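Local coordinates for protein inositol monophosphatase (Zymomonas mobilis, PDB 4N81) that probably removes phosphate from inositol monophosphate or related phosphate esters with the help of magnesium ions, at residues G222-D227 against I242-H247; G191-G196 against P216-A221; R145-L150 against H197-V202. All blocks are in the same frame, centred on the assembly; numbering follows the deposited sequence.

All three contacts lie on the same side of the chain's centre, around the five-stranded mixed sheet. Contact 1 pairs its edge strand 224-226 with strand 241-244; contact 3 reaches the next strand, 200-203, and ties it to the loop after strand 140-141. Contact 2 joins helices 187-194 and 214-220, which lead into strands 200-203 and 224-226. The centres of contacts 1 and 2, and of 1 and 3, are about 9 Å apart, those of 2 and 3 about 12 Å. Along the chain contacts 2 and 3 interleave and both close before contact 1 opens. Probable hydrogen bonds, Gly223 N to Val218 O and Ala243 N to Val201 O, join contacts 2 and 3 to contact 1.

Contact 1: residues G222-D227 against I242-H247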
loop_
_atom_site.group_PDB
_atom_site.type_symbol
_atom_site.label_atom_id
_atom_site.label_comp_id
_atom_site.label_asym_id
_atom_site.label_seq_id
_atom_site.Cartn_x
_atom_site.Cartn_y
_atom_site.Cartn_z
ATOM N N GLY A 222 3.495 -3.874 22.747
ATOM C CA GLY A 222 2.534 -4.729 23.428
ATOM C C GLY A 222 2.168 -5.976 22.617
ATOM O O GLY A 222 1.395 -6.835 23.091
ATOM N N GLY A 223 2.720 -6.094 21.410
ATOM C CA GLY A 223 2.421 -7.262 20.572
ATOM C C GLY A 223 3.352 -8.446 20.791
ATOM O O GLY A 223 4.136 -8.498 21.744
ATOM N N ILE A 224 3.240 -9.435 19.915
ATOM C CA ILE A 224 4.090 -10.602 20.061
ATOM C C ILE A 224 4.525 -10.956 18.633
ATOM O O ILE A 224 3.752 -10.841 17.692
ATOM C CB ILE A 224 3.337 -11.781 20.735
ATOM C CG1 ILE A 224 4.197 -13.058 20.787
ATOM C CG2 ILE A 224 2.016 -12.125 20.017
ATOM C CD1 ILE A 224 3.571 -14.064 21.872
ATOM N N MET A 225 5.779 -11.376 18.485
ATOM C CA MET A 225 6.275 -11.712 17.175
ATOM C C MET A 225 7.220 -12.898 17.330
ATOM O O MET A 225 8.191 -12.834 18.089
ATOM C CB MET A 225 6.964 -10.491 16.551
ATOM C CG MET A 225 7.342 -10.725 15.108
ATOM S SD MET A 225 7.780 -9.129 14.339
ATOM C CE MET A 225 8.430 -9.825 12.849
ATOM N N ARG A 226 6.864 -14.006 16.660
ATOM C CA ARG A 226 7.555 -15.264 16.832
ATOM C C ARG A 226 7.662 -15.991 15.487
ATOM O O ARG A 226 7.120 -15.532 14.489
ATOM C CB ARG A 226 6.715 -16.185 17.749
ATOM C CG ARG A 226 6.373 -15.606 19.150
ATOM C CD ARG A 226 7.592 -15.741 20.040
ATOM N NE ARG A 226 7.476 -14.928 21.237
ATOM C CZ ARG A 226 6.819 -15.290 22.332
ATOM N NH1 ARG A 226 6.205 -16.482 22.403
ATOM N NH2 ARG A 226 6.788 -14.446 23.368
ATOM N N ASP A 227 8.317 -17.156 15.479
ATOM C CA ASP A 227 8.170 -18.029 14.307
ATOM C C ASP A 227 6.889 -18.861 14.385
ATOM O O ASP A 227 6.072 -18.646 15.284
ATOM C CB ASP A 227 9.413 -18.879 14.005
ATOM C CG ASP A 227 9.672 -19.973 15.040
ATOM O OD1 ASP A 227 10.835 -20.456 15.065
ATOM O OD2 ASP A 227 8.748 -20.364 15.793
ATOM N N ILE A 242 5.184 -14.774 12.549
ATOM C CA ILE A 242 3.807 -14.345 12.855
ATOM C C ILE A 242 3.906 -13.214 13.873
ATOM O O ILE A 242 4.689 -13.318 14.844
ATOM C CB ILE A 242 2.925 -15.494 13.369
ATOM C CG1 ILE A 242 1.538 -14.978 13.746
ATOM C CG2 ILE A 242 3.632 -16.257 14.601
ATOM C CD1 ILE A 242 0.517 -16.111 13.900
ATOM N N ALA A 243 3.183 -12.123 13.598
ATOM C CA ALA A 243 3.101 -11.013 14.541
ATOM C C ALA A 243 1.618 -10.870 14.903
ATOM O O ALA A 243 0.768 -10.992 14.006
ATOM C CB ALA A 243 3.659 -9.705 13.867
ATOM N N ALA A 244 1.320 -10.650 16.185
ATOM C CA ALA A 244 -0.049 -10.432 16.632
ATOM C C ALA A 244 -0.062 -9.203 17.528
ATOM O O ALA A 244 0.867 -9.037 18.331
ATOM C CB ALA A 244 -0.533 -11.641 17.441
ATOM N N GLY A 245 -1.117 -8.381 17.446
ATOM C CA GLY A 245 -1.211 -7.229 18.364
ATOM C C GLY A 245 -1.645 -7.715 19.746
ATOM O O GLY A 245 -1.385 -7.064 20.765
ATOM N N ASP A 246 -2.281 -8.882 19.780
ATOM C CA ASP A 246 -2.859 -9.419 20.996
ATOM C C ASP A 246 -2.304 -10.816 21.248
ATOM O O ASP A 246 -2.461 -11.705 20.422
ATOM C CB ASP A 246 -4.413 -9.426 20.857
ATOM C CG ASP A 246 -5.130 -9.761 22.188
ATOM O OD1 ASP A 246 -4.573 -10.473 23.019
ATOM O OD2 ASP A 246 -6.276 -9.318 22.379
ATOM N N HIS A 247 -1.686 -11.020 22.391
ATOM C CA HIS A 247 -1.050 -12.339 22.685
ATOM C C HIS A 247 -2.076 -13.501 22.691
ATOM O O HIS A 247 -1.788 -14.674 22.346
ATOM C CB HIS A 247 -0.358 -12.319 24.055
ATOM C CG HIS A 247 0.835 -11.409 24.165
ATOM N ND1 HIS A 247 0.972 -10.230 23.458
ATOM C CD2 HIS A 247 1.935 -11.500 24.951
ATOM C CE1 HIS A 247 2.104 -9.638 23.802
ATOM N NE2 HIS A 247 2.705 -10.390 24.707
#
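Ile224, Met225 and Arg226 pair with Ala244, Ala243 and Ile242 as antiparallel neighbours at one edge of the five-stranded mixed sheet of this inositol monophosphatase fold. The short strands run 171° apart and are joined by four backbone hydrogen bonds. Ile224 and Ala244 exchange two, each 2.9 Å from N to O; Arg226 and Ile242 exchange the other two. Between these hydrogen-bonded pairs sits the non-hydrogen-bonded pair Met225-Ala243, where CA-H groups point at carbonyl oxygens, Met225 CA lying 3.2 Å from Ile242 O.

Apolar contacts split between the two faces. On the Met225 side, CG rests 4.0 Å from Ala243 CB; the chain, with CG anti to the backbone N (chi1 -172°), extends against Tyr190 of helix 187-194 and Leu214 and Val218 of helix 214-220. The Met225 side chain is about 8 Å from that of Asp210, a predicted magnesium ligand. On the other face Ile224 CG2 meets Ala244 CB at 3.7 Å, and Ile242 packs on helix 250-257. Ile224 CD1 also lies over the centre of the Arg226 guanidinium, 3.4 Å above its plane.

Beyond the paired residues, Gly222 closes the preceding helix with a Schellman motif, and the His247 ring reaches back to the start of segment 222-227. Ile224 CB makes a CH-pi contact with one face of the imidazole, while Gly222 O approaches the ring edge, 3.0 Å from His247 CE1.

Contact 2: residues G191-G196 against P216-A221; sequences GLLSLG and PIVEGA
Ser194 OG stands beside its own backbone N, anti to the carbonyl carbon (chi1 -57°), which aims it at helix 214-220, while Val218 has CG1 anti to its N (chi1 169°) and CG2 on the Ser194 side. This is close helix-helix packing: the last turns of helices 187-194 and 214-220 approach to 5.2 Å between Ser194 CA and Val218 CA. No hydrogen bond crosses the interface.

The small serine side chain is consistent with so close an approach. Its OG sits in the corner formed by two residues of the facing helix, 3.5 Å from both Ile217 CG2 and Val218 CG2. Though set among carbons, the hydroxyl is hydrogen-bonded within its own helix to Tyr190 O.

To one side, Leu193 and Val218 cross at about a right angle, Leu193 CD2 touching Val218 CG1 at 3.9 Å. Beyond these contacts the helices differ in their surroundings: Ile217 leans on Ile118 and Trp127 of the large sheet, and Leu192 packs on Gly97 of the second subunit. Gly196, with positive phi, makes a Schellman motif at the end region of the first helix. Ala221 points its methyl at Ser194, where Ala221 CB meets Ser194 O at 3.5 Å.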
loop_
_atom_site.group_PDB
_atom_site.type_symbol
_atom_site.label_atom_id
_atom_site.label_comp_id
_atom_site.label_asym_id
_atom_site.label_seq_id
_atom_site.Cartn_x
_atom_site.Cartn_y
_atom_site.Cartn_z
ATOM N N GLY A 191 4.501 -2.094 11.141
ATOM C CA GLY A 191 4.357 -0.797 11.775
ATOM C C GLY A 191 2.864 -0.536 12.024
ATOM O O GLY A 191 2.508 -0.014 13.121
ATOM N N LEU A 192 2.003 -0.952 11.089
ATOM C CA LEU A 192 0.563 -0.617 11.326
ATOM C C LEU A 192 0.064 -1.488 12.465
ATOM O O LEU A 192 -0.844 -1.062 13.279
ATOM C CB LEU A 192 -0.273 -0.925 10.034
ATOM C CG LEU A 192 -0.045 0.131 8.936
ATOM C CD1 LEU A 192 -0.709 -0.367 7.613
ATOM C CD2 LEU A 192 -0.637 1.523 9.407
ATOM N N LEU A 193 0.632 -2.691 12.550
ATOM C CA LEU A 193 0.152 -3.568 13.648
ATOM C C LEU A 193 0.598 -2.962 14.999
ATOM O O LEU A 193 -0.205 -2.981 15.969
ATOM C CB LEU A 193 0.700 -5.017 13.455
ATOM C CG LEU A 193 0.364 -6.015 14.609
ATOM C CD1 LEU A 193 0.342 -7.481 14.022
ATOM C CD2 LEU A 193 1.416 -6.006 15.729
ATOM N N SER A 194 1.811 -2.340 15.048
ATOM C CA SER A 194 2.298 -1.757 16.320
ATOM C C SER A 194 1.475 -0.532 16.704
ATOM O O SER A 194 1.361 -0.208 17.869
ATOM C CB SER A 194 3.783 -1.337 16.195
ATOM O OG SER A 194 4.498 -2.505 15.805
ATOM N N LEU A 195 0.929 0.166 15.698
ATOM C CA LEU A 195 0.082 1.344 15.946
ATOM C C LEU A 195 -1.335 0.932 16.309
ATOM O O LEU A 195 -2.172 1.782 16.679
ATOM C CB LEU A 195 0.030 2.238 14.700
ATOM C CG LEU A 195 1.318 3.010 14.418
ATOM C CD1 LEU A 195 1.218 3.467 12.961
ATOM C CD2 LEU A 195 1.391 4.262 15.376
ATOM N N GLY A 196 -1.638 -0.352 16.212
ATOM C CA GLY A 196 -3.012 -0.761 16.531
ATOM C C GLY A 196 -4.031 -0.750 15.386
ATOM O O GLY A 196 -5.247 -0.614 15.616
ATOM N N PRO A 216 11.615 -5.792 18.211
ATOM C CA PRO A 216 11.519 -4.873 19.362
ATOM C C PRO A 216 10.380 -3.880 19.220
ATOM O O PRO A 216 9.791 -3.466 20.225
ATOM C CB PRO A 216 12.884 -4.145 19.365
ATOM C CG PRO A 216 13.771 -4.982 18.528
ATOM C CD PRO A 216 12.924 -5.688 17.532
ATOM N N ILE A 217 10.087 -3.487 17.982
ATOM C CA ILE A 217 9.045 -2.476 17.751
ATOM C C ILE A 217 7.674 -3.072 18.068
ATOM O O ILE A 217 6.929 -2.525 18.882
ATOM C CB ILE A 217 9.095 -1.998 16.272
ATOM C CG1 ILE A 217 10.386 -1.172 16.081
ATOM C CG2 ILE A 217 7.788 -1.249 15.832
ATOM C CD1 ILE A 217 10.639 -0.848 14.562
ATOM N N VAL A 218 7.414 -4.251 17.524
ATOM C CA VAL A 218 6.135 -4.906 17.778
ATOM C C VAL A 218 5.992 -5.279 19.261
ATOM O O VAL A 218 4.935 -5.021 19.877
ATOM C CB VAL A 218 5.997 -6.174 16.921
ATOM C CG1 VAL A 218 4.770 -7.012 17.387
ATOM C CG2 VAL A 218 5.798 -5.776 15.406
ATOM N N GLU A 219 7.049 -5.854 19.833
ATOM C CA GLU A 219 6.971 -6.326 21.203
ATOM C C GLU A 219 6.874 -5.167 22.174
ATOM O O GLU A 219 6.116 -5.261 23.124
ATOM C CB GLU A 219 8.089 -7.387 21.526
ATOM C CG GLU A 219 7.840 -8.669 20.586
ATOM C CD GLU A 219 8.298 -10.067 21.105
ATOM O OE1 GLU A 219 9.398 -10.012 21.689
ATOM O OE2 GLU A 219 7.582 -11.191 20.883
ATOM N N GLY A 220 7.549 -4.038 21.885
ATOM C CA GLY A 220 7.544 -2.912 22.810
ATOM C C GLY A 220 6.262 -2.125 22.646
ATOM O O GLY A 220 5.987 -1.210 23.458
ATOM N N ALA A 221 5.498 -2.434 21.586
ATOM C CA ALA A 221 4.119 -1.888 21.459
ATOM C C ALA A 221 3.076 -2.744 22.192
ATOM O O ALA A 221 1.919 -2.381 22.279
ATOM C CB ALA A 221 3.714 -1.665 19.965
#

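Contact 3: residues R145-L150 against H197-V202; sequences RSCPAL and HCDLVV
Arg145 and Asp199 meet in a bidentate, side-on salt bridge that fastens the irregular loop 145-150 to the lead-in of strand 200-203 in the five-stranded sheet. Their side chains cross at about a right angle, and the guanidinium and carboxylate planes are 35° apart. Arg145 NE reaches Asp199 OD2 at 2.8 Å in a nearly straight bond (171°), on the syn side of the carboxylate and within the guanidinium plane. Arg145 NH2 reaches Asp199 OD1 at 3.0 Å, from above the carboxylate plane. With chi1 at 69°, Arg145 CG sits between backbone N and carbonyl carbon, and the chain runs extended to NE, bringing the guanidinium edge to the acid. His197 C and Cys198 N lie over one face of the guanidinium, offset toward its rim.

Asp199 has further holds: OD1 accepts from Leu154 N, and water 2 donates to both OD2 and Arg145 O. Water 1 joins Arg145 N to Cys198 O, and water 3 joins Arg145 NH1 to His197 O. A methionine in place of Arg145 would probably leave the buried Asp199 carboxylate without its counter-charge and water 3 without one of its anchors.

Cys147 borders the acid, its CB 3.7 Å from Asp199 OD2. Farther along, Leu150 and Leu200 also cross at about a right angle, against Ala256 and Ala253 of helix 250-257, with Leu150 CD2 3.6 Å from Leu200 CD1.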
loop_
_atom_site.group_PDB
_atom_site.type_symbol
_atom_site.label_atom_id
_atom_site.label_comp_id
_atom_site.label_asym_id
_atom_site.label_seq_id
_atom_site.Cartn_x
_atom_site.Cartn_y
_atom_site.Cartn_z
ATOM N N ARG A 145 -3.597 -3.044 19.560
ATOM C CA ARG A 145 -4.956 -3.232 20.076
ATOM C C ARG A 145 -5.250 -4.660 20.394
ATOM O O ARG A 145 -4.560 -5.594 19.916
ATOM C CB ARG A 145 -5.995 -2.737 19.082
ATOM C CG ARG A 145 -6.092 -3.621 17.784
ATOM C CD ARG A 145 -7.128 -2.965 16.820
ATOM N NE ARG A 145 -7.234 -3.756 15.586
ATOM C CZ ARG A 145 -7.588 -3.234 14.410
ATOM N NH1 ARG A 145 -7.982 -1.959 14.343
ATOM N NH2 ARG A 145 -7.625 -4.025 13.334
ATOM N N SER A 146 -6.262 -4.851 21.241
ATOM C CA SER A 146 -6.702 -6.202 21.544
ATOM C C SER A 146 -7.692 -6.669 20.466
ATOM O O SER A 146 -8.228 -5.866 19.707
ATOM C CB SER A 146 -7.386 -6.288 22.905
ATOM O OG SER A 146 -8.506 -5.425 22.869
ATOM N N CYS A 147 -7.951 -7.976 20.422
ATOM C CA CYS A 147 -8.818 -8.524 19.380
ATOM C C CYS A 147 -9.454 -9.824 19.912
ATOM O O CYS A 147 -8.757 -10.683 20.441
ATOM C CB CYS A 147 -7.968 -8.848 18.137
ATOM S SG CYS A 147 -9.047 -9.426 16.767
ATOM N N PRO A 148 -10.775 -9.863 19.974
ATOM C CA PRO A 148 -11.456 -11.005 20.619
ATOM C C PRO A 148 -11.217 -12.395 19.999
ATOM O O PRO A 148 -11.204 -13.387 20.717
ATOM C CB PRO A 148 -12.928 -10.585 20.604
ATOM C CG PRO A 148 -13.075 -9.751 19.385
ATOM C CD PRO A 148 -11.730 -8.958 19.321
ATOM N N ALA A 149 -11.068 -12.457 18.669
ATOM C CA ALA A 149 -11.118 -13.750 17.957
ATOM C C ALA A 149 -10.680 -13.502 16.519
ATOM O O ALA A 149 -10.803 -12.377 16.028
ATOM C CB ALA A 149 -12.564 -14.315 17.943
ATOM N N LEU A 150 -10.312 -14.566 15.795
ATOM C CA LEU A 150 -9.913 -14.408 14.390
ATOM C C LEU A 150 -10.972 -13.816 13.514
ATOM O O LEU A 150 -10.664 -13.042 12.626
ATOM C CB LEU A 150 -9.577 -15.768 13.787
ATOM C CG LEU A 150 -8.364 -16.440 14.391
ATOM C CD1 LEU A 150 -8.105 -17.787 13.594
ATOM C CD2 LEU A 150 -7.149 -15.501 14.276
ATOM N N HIS A 197 -3.551 -0.798 14.138
ATOM C CA HIS A 197 -4.478 -0.804 12.974
ATOM C C HIS A 197 -4.509 -2.124 12.224
ATOM O O HIS A 197 -5.235 -2.257 11.238
ATOM C CB HIS A 197 -4.045 0.301 11.981
ATOM C CG HIS A 197 -3.936 1.649 12.615
ATOM N ND1 HIS A 197 -4.994 2.244 13.273
ATOM C CD2 HIS A 197 -2.908 2.523 12.679
ATOM C CE1 HIS A 197 -4.610 3.423 13.739
ATOM N NE2 HIS A 197 -3.348 3.622 13.380
ATOM N N CYS A 198 -3.763 -3.135 12.719
ATOM C CA CYS A 198 -3.728 -4.424 12.043
ATOM C C CYS A 198 -3.657 -5.461 13.190
ATOM O O CYS A 198 -3.058 -5.124 14.207
ATOM C CB CYS A 198 -2.369 -4.496 11.204
ATOM S SG CYS A 198 -2.328 -5.914 10.271
ATOM N N ASP A 199 -4.207 -6.687 13.064
ATOM C CA ASP A 199 -4.124 -7.617 14.220
ATOM C C ASP A 199 -3.140 -8.743 14.050
ATOM O O ASP A 199 -2.614 -9.243 15.044
ATOM C CB ASP A 199 -5.507 -8.239 14.495
ATOM C CG ASP A 199 -6.562 -7.150 14.771
ATOM O OD1 ASP A 199 -7.443 -6.912 13.927
ATOM O OD2 ASP A 199 -6.401 -6.445 15.795
ATOM N N LEU A 200 -2.940 -9.182 12.804
ATOM C CA LEU A 200 -2.012 -10.297 12.535
ATOM C C LEU A 200 -1.227 -9.992 11.268
ATOM O O LEU A 200 -1.775 -9.432 10.319
ATOM C CB LEU A 200 -2.840 -11.595 12.270
ATOM C CG LEU A 200 -3.535 -12.146 13.527
ATOM C CD1 LEU A 200 -4.602 -13.232 13.145
ATOM C CD2 LEU A 200 -2.542 -12.775 14.499
ATOM N N VAL A 201 0.053 -10.366 11.254
ATOM C CA VAL A 201 0.776 -10.424 10.008
ATOM C C VAL A 201 1.419 -11.817 9.974
ATOM O O VAL A 201 2.005 -12.238 10.957
ATOM C CB VAL A 201 1.908 -9.379 9.997
ATOM C CG1 VAL A 201 2.653 -9.439 8.623
ATOM C CG2 VAL A 201 1.365 -7.963 10.232
ATOM N N VAL A 202 1.326 -12.499 8.842
ATOM C CA VAL A 202 1.926 -13.830 8.703
ATOM C C VAL A 202 2.694 -13.831 7.395
ATOM O O VAL A 202 2.106 -13.560 6.338
ATOM C CB VAL A 202 0.832 -14.946 8.657
ATOM C CG1 VAL A 202 1.468 -16.333 8.309
ATOM C CG2 VAL A 202 0.103 -14.993 10.012
HETATM O O HOH W 1 -2.534 -4.161 16.945
HETATM O O HOH W 2 -4.571 -7.004 17.608
HETATM O O HOH W 3 -7.834 -1.494 11.565
#